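PDB 3WWC: oxidized polyvinyl alcohol hydrolase from Pseudomonas sp. VM15C, which hydrolyses beta-diketones such as 4,6-nonanedione, and cleaves oxidized polyvinyl alcohol in the second step of the breakdown of that polymer. Local coordinates for residues Met46-Ile51 with Val101-Asn106; Leu171-Ile176 with Asn192-Gly197; Pro246-Thr251 with Asp291-Ala296. The protein carries 1 engineered substitution. All blocks are in the same frame, centred on the assembly; numbering follows the deposited sequence.

Contact 1: Met46-Ile51 with Val101-Asn106; sequences MKRAFI and VRACAN
Arg48 and Val101 make the main polar link here. The Arg48 chain folds back at chi2 (-63°) and chi3 (-55°), which brings its guanidinium over the loop. NH2 then gives a hydrogen bond to Val101 O (3.0 Å) in the planes of both the guanidinium and the carbonyl, with an N-H...O angle of 166°. The same NH2 forms a salt bridge with Asp149 of helix 148-160, so the buried charge has an acidic mate. The second direct bond is between backbones, Val101 N to Ala49 O at 2.9 Å.

Two waters fill in between. Water 2 accepts from Arg48 NE at 2.8 Å, so that it and Val101 O both lie at the guanidinium edge; it also accepts from Ala49 N, and lies 2.7 Å from Val101 O, to which it can donate. Water 1 sits on Lys47 O and reaches Ala103 O only weakly.

This is the antiparallel edge of an alpha/beta-hydrolase sheet: strand 46-53 runs against strand 96-100, and the loop 101-106 follows on from the latter. The loop turns through a short 3-10 segment, 103-105, and Cys104 in it is tied to Cys116 by a disulfide.

The van der Waals contacts are few. Ala103 CB lies over the centre of one face of the Arg48 guanidinium, 3.8 Å from CZ, and also takes Met46 CE at 3.5 Å. Further along the strand, Ala49 CB meets the CG2 branch of Val101 at 4.0 Å. The Phe50 ring turns away from the loop and packs on Phe152, Met156 and Val160 of helix 148-160.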
loop_
_atom_site.group_PDB
_atom_site.type_symbol
_atom_site.label_atom_id
_atom_site.label_comp_id
_atom_site.label_asym_id
_atom_site.label_seq_id
_atom_site.Cartn_x
_atom_site.Cartn_y
_atom_site.Cartn_z
ATOM N N MET A 46 -2.156 5.471 -20.934
ATOM C CA MET A 46 -3.353 5.822 -20.162
ATOM C C MET A 46 -3.285 7.292 -19.787
ATOM O O MET A 46 -2.225 7.903 -19.877
ATOM C CB MET A 46 -3.400 4.997 -18.868
ATOM C CG MET A 46 -3.496 3.483 -19.125
ATOM S SD MET A 46 -3.529 2.524 -17.523
ATOM C CE MET A 46 -5.002 2.643 -17.167
ATOM N N LYS A 47 -4.427 7.855 -19.402
ATOM C CA LYS A 47 -4.500 9.225 -18.922
ATOM C C LYS A 47 -4.923 9.043 -17.486
ATOM O O LYS A 47 -5.998 8.491 -17.216
ATOM C CB LYS A 47 -5.575 9.983 -19.611
ATOM C CG LYS A 47 -5.352 9.816 -21.057
ATOM C CD LYS A 47 -4.614 10.917 -21.581
ATOM C CE LYS A 47 -5.598 11.563 -22.543
ATOM N NZ LYS A 47 -4.955 12.510 -23.486
ATOM N N ARG A 48 -4.077 9.532 -16.589
ATOM C CA ARG A 48 -4.297 9.382 -15.164
ATOM C C ARG A 48 -4.547 10.685 -14.423
ATOM O O ARG A 48 -4.267 11.775 -14.925
ATOM C CB ARG A 48 -3.061 8.681 -14.556
ATOM C CG ARG A 48 -2.670 7.416 -15.225
ATOM C CD ARG A 48 -3.749 6.318 -15.124
ATOM N NE ARG A 48 -4.164 6.015 -13.749
ATOM C CZ ARG A 48 -3.666 5.002 -13.049
ATOM N NH1 ARG A 48 -2.746 4.175 -13.580
ATOM N NH2 ARG A 48 -4.084 4.837 -11.799
ATOM N N ALA A 49 -5.047 10.581 -13.191
ATOM C CA ALA A 49 -5.301 11.750 -12.394
ATOM C C ALA A 49 -4.790 11.530 -10.992
ATOM O O ALA A 49 -4.651 10.380 -10.532
ATOM C CB ALA A 49 -6.818 12.068 -12.326
ATOM N N PHE A 50 -4.547 12.633 -10.308
ATOM C CA PHE A 50 -4.081 12.576 -8.927
ATOM C C PHE A 50 -4.298 13.922 -8.287
ATOM O O PHE A 50 -4.479 14.937 -8.987
ATOM C CB PHE A 50 -2.597 12.176 -8.853
ATOM C CG PHE A 50 -1.642 13.082 -9.627
ATOM C CD1 PHE A 50 -1.369 12.816 -10.970
ATOM C CD2 PHE A 50 -1.045 14.191 -9.010
ATOM C CE1 PHE A 50 -0.484 13.654 -11.709
ATOM C CE2 PHE A 50 -0.176 15.031 -9.730
ATOM C CZ PHE A 50 0.113 14.762 -11.073
ATOM N N ILE A 51 -4.316 13.953 -6.960
ATOM C CA ILE A 51 -4.611 15.185 -6.231
ATOM C C ILE A 51 -3.432 15.526 -5.346
ATOM O O ILE A 51 -2.896 14.669 -4.617
ATOM C CB ILE A 51 -5.881 14.997 -5.381
ATOM C CG1 ILE A 51 -7.066 14.650 -6.298
ATOM C CG2 ILE A 51 -6.232 16.279 -4.603
ATOM C CD1 ILE A 51 -8.376 14.241 -5.541
ATOM N N VAL A 101 -5.635 8.620 -8.383
ATOM C CA VAL A 101 -7.000 8.130 -8.660
ATOM C C VAL A 101 -6.838 6.777 -9.346
ATOM O O VAL A 101 -5.922 6.589 -10.176
ATOM C CB VAL A 101 -7.731 9.134 -9.558
ATOM C CG1 VAL A 101 -9.141 8.620 -9.978
ATOM C CG2 VAL A 101 -7.869 10.454 -8.780
ATOM N N ARG A 102 -7.712 5.833 -9.038
ATOM C CA ARG A 102 -7.665 4.495 -9.627
ATOM C C ARG A 102 -7.964 4.555 -11.137
ATOM O O ARG A 102 -8.825 5.345 -11.581
ATOM C CB ARG A 102 -8.697 3.581 -8.932
ATOM C CG ARG A 102 -8.362 3.329 -7.464
ATOM C CD ARG A 102 -9.503 2.635 -6.689
ATOM N NE ARG A 102 -10.606 3.572 -6.613
ATOM C CZ ARG A 102 -11.836 3.273 -6.242
ATOM N NH1 ARG A 102 -12.145 2.036 -5.843
ATOM N NH2 ARG A 102 -12.789 4.216 -6.391
ATOM N N ALA A 103 -7.260 3.750 -11.925
ATOM C CA ALA A 103 -7.471 3.750 -13.369
ATOM C C ALA A 103 -8.943 3.456 -13.711
ATOM O O ALA A 103 -9.542 4.128 -14.585
ATOM C CB ALA A 103 -6.548 2.678 -13.990
ATOM N N CYS A 104 -9.528 2.491 -13.007
ATOM C CA CYS A 104 -10.912 2.111 -13.246
ATOM C C CYS A 104 -11.901 3.266 -13.017
ATOM O O CYS A 104 -13.023 3.191 -13.501
ATOM C CB CYS A 104 -11.301 0.903 -12.315
ATOM S SG CYS A 104 -11.076 1.295 -10.512
ATOM N N ALA A 105 -11.515 4.278 -12.232
ATOM C CA ALA A 105 -12.433 5.403 -11.952
ATOM C C ALA A 105 -12.481 6.431 -13.084
ATOM O O ALA A 105 -13.200 7.437 -12.987
ATOM C CB ALA A 105 -12.021 6.101 -10.656
ATOM N N ASN A 106 -11.684 6.212 -14.127
ATOM C CA ASN A 106 -11.689 7.112 -15.294
ATOM C C ASN A 106 -11.522 8.548 -14.897
ATOM O O ASN A 106 -12.231 9.441 -15.383
ATOM C CB ASN A 106 -12.990 6.926 -16.065
ATOM C CG ASN A 106 -13.135 5.553 -16.592
ATOM O OD1 ASN A 106 -14.243 4.987 -16.567
ATOM N ND2 ASN A 106 -12.030 4.981 -17.069
HETATM O O HOH W 1 -7.502 6.567 -15.991
HETATM O O HOH W 2 -5.913 7.861 -12.572
#

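Contact 2: Leu171-Ile176 with Asn192-Gly197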
loop_
_atom_site.group_PDB
_atom_site.type_symbol
_atom_site.label_atom_id
_atom_site.label_comp_id
_atom_site.label_asym_id
_atom_site.label_seq_id
_atom_site.Cartn_x
_atom_site.Cartn_y
_atom_site.Cartn_z
ATOM N N LEU A 171 9.938 9.512 0.730
ATOM C CA LEU A 171 8.790 9.308 -0.173
ATOM C C LEU A 171 8.071 8.035 0.318
ATOM O O LEU A 171 8.610 6.925 0.180
ATOM C CB LEU A 171 9.243 9.104 -1.631
ATOM C CG LEU A 171 10.137 10.262 -2.148
ATOM C CD1 LEU A 171 10.587 9.893 -3.555
ATOM C CD2 LEU A 171 9.424 11.616 -2.110
ATOM N N PHE A 172 6.851 8.205 0.855
ATOM C CA PHE A 172 6.097 7.085 1.437
ATOM C C PHE A 172 4.753 6.877 0.783
ATOM O O PHE A 172 4.078 7.856 0.444
ATOM C CB PHE A 172 5.829 7.393 2.916
ATOM C CG PHE A 172 7.112 7.561 3.731
ATOM C CD1 PHE A 172 7.945 6.487 3.925
ATOM C CD2 PHE A 172 7.456 8.780 4.251
ATOM C CE1 PHE A 172 9.142 6.642 4.653
ATOM C CE2 PHE A 172 8.663 8.961 4.985
ATOM C CZ PHE A 172 9.490 7.898 5.182
ATOM N N LEU A 173 4.366 5.618 0.577
ATOM C CA LEU A 173 3.012 5.390 0.063
ATOM C C LEU A 173 2.298 4.386 0.973
ATOM O O LEU A 173 2.930 3.673 1.760
ATOM C CB LEU A 173 3.001 4.906 -1.394
ATOM C CG LEU A 173 3.152 3.424 -1.703
ATOM C CD1 LEU A 173 2.962 3.275 -3.196
ATOM C CD2 LEU A 173 4.522 2.854 -1.320
ATOM N N GLY A 174 0.979 4.333 0.908
ATOM C CA GLY A 174 0.284 3.395 1.766
ATOM C C GLY A 174 -1.176 3.410 1.407
ATOM O O GLY A 174 -1.626 4.231 0.593
ATOM N N GLY A 175 -1.923 2.493 1.983
ATOM C CA GLY A 175 -3.337 2.464 1.603
ATOM C C GLY A 175 -4.031 1.336 2.320
ATOM O O GLY A 175 -3.423 0.571 3.046
ATOM N N ILE A 176 -5.336 1.282 2.115
ATOM C CA ILE A 176 -6.207 0.319 2.756
ATOM C C ILE A 176 -6.751 -0.719 1.778
ATOM O O ILE A 176 -7.093 -0.391 0.647
ATOM C CB ILE A 176 -7.407 1.062 3.449
ATOM C CG1 ILE A 176 -8.378 0.074 4.078
ATOM C CG2 ILE A 176 -8.229 1.905 2.435
ATOM C CD1 ILE A 176 -7.804 -0.656 5.266
ATOM N N ASN A 192 13.907 0.867 -4.616
ATOM C CA ASN A 192 15.010 1.814 -4.689
ATOM C C ASN A 192 14.474 3.211 -4.928
ATOM O O ASN A 192 15.237 4.158 -5.128
ATOM C CB ASN A 192 15.996 1.403 -5.786
ATOM C CG ASN A 192 16.661 0.059 -5.453
ATOM O OD1 ASN A 192 17.249 -0.087 -4.384
ATOM N ND2 ASN A 192 16.533 -0.915 -6.344
ATOM N N PHE A 193 13.157 3.365 -4.819
ATOM C CA PHE A 193 12.537 4.689 -5.004
ATOM C C PHE A 193 11.866 5.116 -3.684
ATOM O O PHE A 193 12.292 6.057 -3.041
ATOM C CB PHE A 193 11.484 4.667 -6.147
ATOM C CG PHE A 193 10.815 6.000 -6.361
ATOM C CD1 PHE A 193 11.516 7.036 -6.954
ATOM C CD2 PHE A 193 9.488 6.215 -5.951
ATOM C CE1 PHE A 193 10.921 8.304 -7.161
ATOM C CE2 PHE A 193 8.882 7.452 -6.140
ATOM C CZ PHE A 193 9.597 8.499 -6.751
ATOM N N TRP A 194 10.823 4.381 -3.269
ATOM C CA TRP A 194 10.126 4.700 -2.029
ATOM C C TRP A 194 11.022 4.513 -0.835
ATOM O O TRP A 194 11.888 3.633 -0.842
ATOM C CB TRP A 194 8.949 3.719 -1.841
ATOM C CG TRP A 194 8.016 3.768 -3.030
ATOM C CD1 TRP A 194 7.876 2.840 -4.008
ATOM C CD2 TRP A 194 7.141 4.864 -3.380
ATOM N NE1 TRP A 194 6.960 3.284 -4.987
ATOM C CE2 TRP A 194 6.515 4.527 -4.616
ATOM C CE3 TRP A 194 6.837 6.092 -2.756
ATOM C CZ2 TRP A 194 5.589 5.390 -5.250
ATOM C CZ3 TRP A 194 5.926 6.956 -3.376
ATOM C CH2 TRP A 194 5.309 6.593 -4.618
ATOM N N ALA A 195 10.814 5.328 0.193
ATOM C CA ALA A 195 11.540 5.145 1.450
ATOM C C ALA A 195 10.827 4.145 2.316
ATOM O O ALA A 195 11.408 3.640 3.282
ATOM C CB ALA A 195 11.652 6.500 2.211
ATOM N N GLY A 196 9.565 3.881 2.038
ATOM C CA GLY A 196 8.840 2.938 2.905
ATOM C C GLY A 196 7.344 3.046 2.596
ATOM O O GLY A 196 6.916 3.746 1.688
ATOM N N GLY A 197 6.531 2.371 3.395
ATOM C CA GLY A 197 5.113 2.389 3.132
ATOM C C GLY A 197 4.321 1.855 4.290
ATOM O O GLY A 197 4.842 1.305 5.291
HETATM O O HOH W 3 12.275 7.965 -0.649
#
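Leu173 and Trp194 meet at the core of a beta-alpha-beta crossover, in which strand 170-176 leads through helix 178-189 to the neighbouring parallel strand 196-200. The tight part is the apolar one. Leu173 CD2 sits over one face of the indole, 4.0 Å from the centroid of the five-membered ring and 14° off its normal, while Phe193 CD2 lies over the opposite face. With chi1 at 86°, Leu173 CG stands between its backbone N and carbonyl carbon, and the isobutyl group crosses the indole at about a right angle. Leu171 CD1 in turn rests over the Phe193 ring, 3.6 Å from CZ. Putting an alanine at Trp194 would probably leave Leu173 and Phe193 without the surface between them and open a gap beside Val157 of helix 148-160.

On the opposite face from Leu173, Phe172 CE1 touches Ala195 CB at 3.5 Å. Gly196 has backbone angles that by themselves call for glycine, and its missing CB leaves room for the Phe172 ring.

The backbone pairing, by contrast, is uneven: Ala195 N to Leu171 O is short at 2.7 Å, but Leu173 N to Gly196 O is weak at 3.4 Å, and the pairing carries on past Gly197, where Leu173 bonds to Leu198. At the start of the pairing, water 3 bridges the backbones, accepting from Leu171 N and donating to Phe193 O, each at 3.1 Å.

Contact 3: Pro246-Thr251 with Asp291-Ala296; sequences PLIVMT and DVVHVA
In the parallel strand pair 247-253 and 292-298, next to the antiparallel end strand 343-346 of the central sheet, Thr251 and His294 supply the polar side-chain link. Thr251 OG1 and His294 NE2 are hydrogen-bonded at 2.7 Å, the hydroxyl lying near the plane of the imidazole at its edge. Thr251 chi1 of -59° sets OG1 anti to its carbonyl carbon and thereby faces it to the ring, whose other nitrogen, ND1, bonds to Gly347 O. Val249 O lies over a face of the ring, 3.5 Å from CD2. The imidazole also touches Ser283 of helix 275-288, a residue assigned by similarity to the charge relay system.

The backbones alternate donors and acceptors in the parallel beta pattern of the alpha/beta-hydrolase core, at an axis angle of 12°. Leu247 and Val249 each give and take a bond: Val249 N reaches Val293 O at 2.9 Å, and Val295 N reaches Val249 O at 2.8 Å.

On the face bearing Ile248 and Met250, side chains run alongside their partners. Ile248 CD1 meets Val293 CG1 at 4.0 Å and Met250 CG meets Val295 CB at 4.1 Å; helix 310-322 packs onto Ile248 and Met250.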
loop_
_atom_site.group_PDB
_atom_site.type_symbol
_atom_site.label_atom_id
_atom_site.label_comp_id
_atom_site.label_asym_id
_atom_site.label_seq_id
_atom_site.Cartn_x
_atom_site.Cartn_y
_atom_site.Cartn_z
ATOM N N PRO A 246 16.648 -0.099 0.777
ATOM C CA PRO A 246 16.374 0.320 2.149
ATOM C C PRO A 246 14.982 0.900 2.338
ATOM O O PRO A 246 14.608 1.859 1.643
ATOM C CB PRO A 246 17.445 1.361 2.416
ATOM C CG PRO A 246 18.440 1.130 1.412
ATOM C CD PRO A 246 17.759 0.674 0.197
ATOM N N LEU A 247 14.231 0.354 3.298
ATOM C CA LEU A 247 12.864 0.767 3.552
ATOM C C LEU A 247 12.506 0.694 5.010
ATOM O O LEU A 247 13.181 0.035 5.798
ATOM C CB LEU A 247 11.874 -0.230 2.888
ATOM C CG LEU A 247 11.937 -0.408 1.369
ATOM C CD1 LEU A 247 11.078 -1.649 0.988
ATOM C CD2 LEU A 247 11.432 0.844 0.638
ATOM N N ILE A 248 11.411 1.372 5.345
ATOM C CA ILE A 248 10.728 1.125 6.593
ATOM C C ILE A 248 9.290 0.770 6.170
ATOM O O ILE A 248 8.665 1.483 5.383
ATOM C CB ILE A 248 10.768 2.268 7.609
ATOM C CG1 ILE A 248 9.844 1.903 8.776
ATOM C CG2 ILE A 248 10.393 3.632 6.969
ATOM C CD1 ILE A 248 10.077 2.787 10.026
ATOM N N VAL A 249 8.799 -0.377 6.624
ATOM C CA VAL A 249 7.456 -0.818 6.256
ATOM C C VAL A 249 6.667 -1.067 7.506
ATOM O O VAL A 249 7.125 -1.781 8.424
ATOM C CB VAL A 249 7.508 -2.112 5.426
ATOM C CG1 VAL A 249 6.092 -2.547 5.014
ATOM C CG2 VAL A 249 8.398 -1.894 4.174
ATOM N N MET A 250 5.476 -0.497 7.558
ATOM C CA MET A 250 4.572 -0.681 8.709
ATOM C C MET A 250 3.316 -1.386 8.194
ATOM O O MET A 250 2.522 -0.789 7.466
ATOM C CB MET A 250 4.195 0.672 9.306
ATOM C CG MET A 250 3.339 0.466 10.570
ATOM S SD MET A 250 2.842 2.083 11.321
ATOM C CE MET A 250 4.384 2.562 12.048
ATOM N N THR A 251 3.175 -2.655 8.562
ATOM C CA THR A 251 2.020 -3.459 8.129
ATOM C C THR A 251 0.983 -3.458 9.227
ATOM O O THR A 251 1.329 -3.691 10.393
ATOM C CB THR A 251 2.438 -4.875 7.862
ATOM O OG1 THR A 251 3.460 -4.894 6.841
ATOM C CG2 THR A 251 1.235 -5.708 7.398
ATOM N N ASP A 291 17.998 -4.602 5.098
ATOM C CA ASP A 291 17.951 -3.162 5.022
ATOM C C ASP A 291 16.557 -2.607 5.184
ATOM O O ASP A 291 16.283 -1.480 4.814
ATOM C CB ASP A 291 18.541 -2.680 3.701
ATOM C CG ASP A 291 19.999 -3.009 3.584
ATOM O OD1 ASP A 291 20.652 -3.158 4.656
ATOM O OD2 ASP A 291 20.501 -3.118 2.434
ATOM N N VAL A 292 15.685 -3.399 5.766
ATOM C CA VAL A 292 14.297 -2.966 6.012
ATOM C C VAL A 292 13.964 -3.026 7.488
ATOM O O VAL A 292 14.267 -4.019 8.158
ATOM C CB VAL A 292 13.308 -3.908 5.282
ATOM C CG1 VAL A 292 11.860 -3.505 5.589
ATOM C CG2 VAL A 292 13.540 -3.861 3.800
ATOM N N VAL A 293 13.350 -1.974 8.024
ATOM C CA VAL A 293 12.802 -1.954 9.382
ATOM C C VAL A 293 11.330 -2.311 9.159
ATOM O O VAL A 293 10.656 -1.617 8.413
ATOM C CB VAL A 293 12.877 -0.546 10.006
ATOM C CG1 VAL A 293 12.060 -0.475 11.310
ATOM C CG2 VAL A 293 14.331 -0.179 10.293
ATOM N N HIS A 294 10.842 -3.401 9.748
ATOM C CA HIS A 294 9.439 -3.724 9.618
ATOM C C HIS A 294 8.758 -3.531 10.956
ATOM O O HIS A 294 9.242 -4.012 11.979
ATOM C CB HIS A 294 9.226 -5.181 9.176
ATOM C CG HIS A 294 7.781 -5.503 8.978
ATOM N ND1 HIS A 294 6.972 -5.950 10.011
ATOM C CD2 HIS A 294 6.955 -5.206 7.950
ATOM C CE1 HIS A 294 5.712 -5.906 9.619
ATOM N NE2 HIS A 294 5.666 -5.462 8.373
ATOM N N VAL A 295 7.639 -2.815 10.952
ATOM C CA VAL A 295 6.881 -2.603 12.157
ATOM C C VAL A 295 5.519 -3.328 11.962
ATOM O O VAL A 295 4.825 -3.073 10.961
ATOM C CB VAL A 295 6.642 -1.106 12.423
ATOM C CG1 VAL A 295 5.793 -0.977 13.681
ATOM C CG2 VAL A 295 7.979 -0.316 12.603
ATOM N N ALA A 296 5.181 -4.264 12.869
ATOM C CA ALA A 296 3.923 -4.982 12.798
ATOM C C ALA A 296 2.957 -4.341 13.782
ATOM O O ALA A 296 3.221 -4.319 14.986
ATOM C CB ALA A 296 4.173 -6.468 13.152
#

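How the contacts relate
From the N terminus the three contacts follow in series, with no nesting or crossing. Contact 1 closes first, joining strand 46-53 to the loop after 96-100 and enclosing strand 62-68. Contact 2 then closes a short crossover through helix 178-189, which follows the engineered Ala177, a charge relay position by similarity. Contact 3 closes a longer excursion that includes the hairpin 259-263/269-274 and helix 275-288. All three reach the same central sheet. Contacts 2 and 3 touch, Gly197 O lying 3.0 Å from Met250 N in a probable hydrogen bond, whereas contacts 1 and 3 lie on opposite sides of the chain's centre, their centres about 28 Å apart.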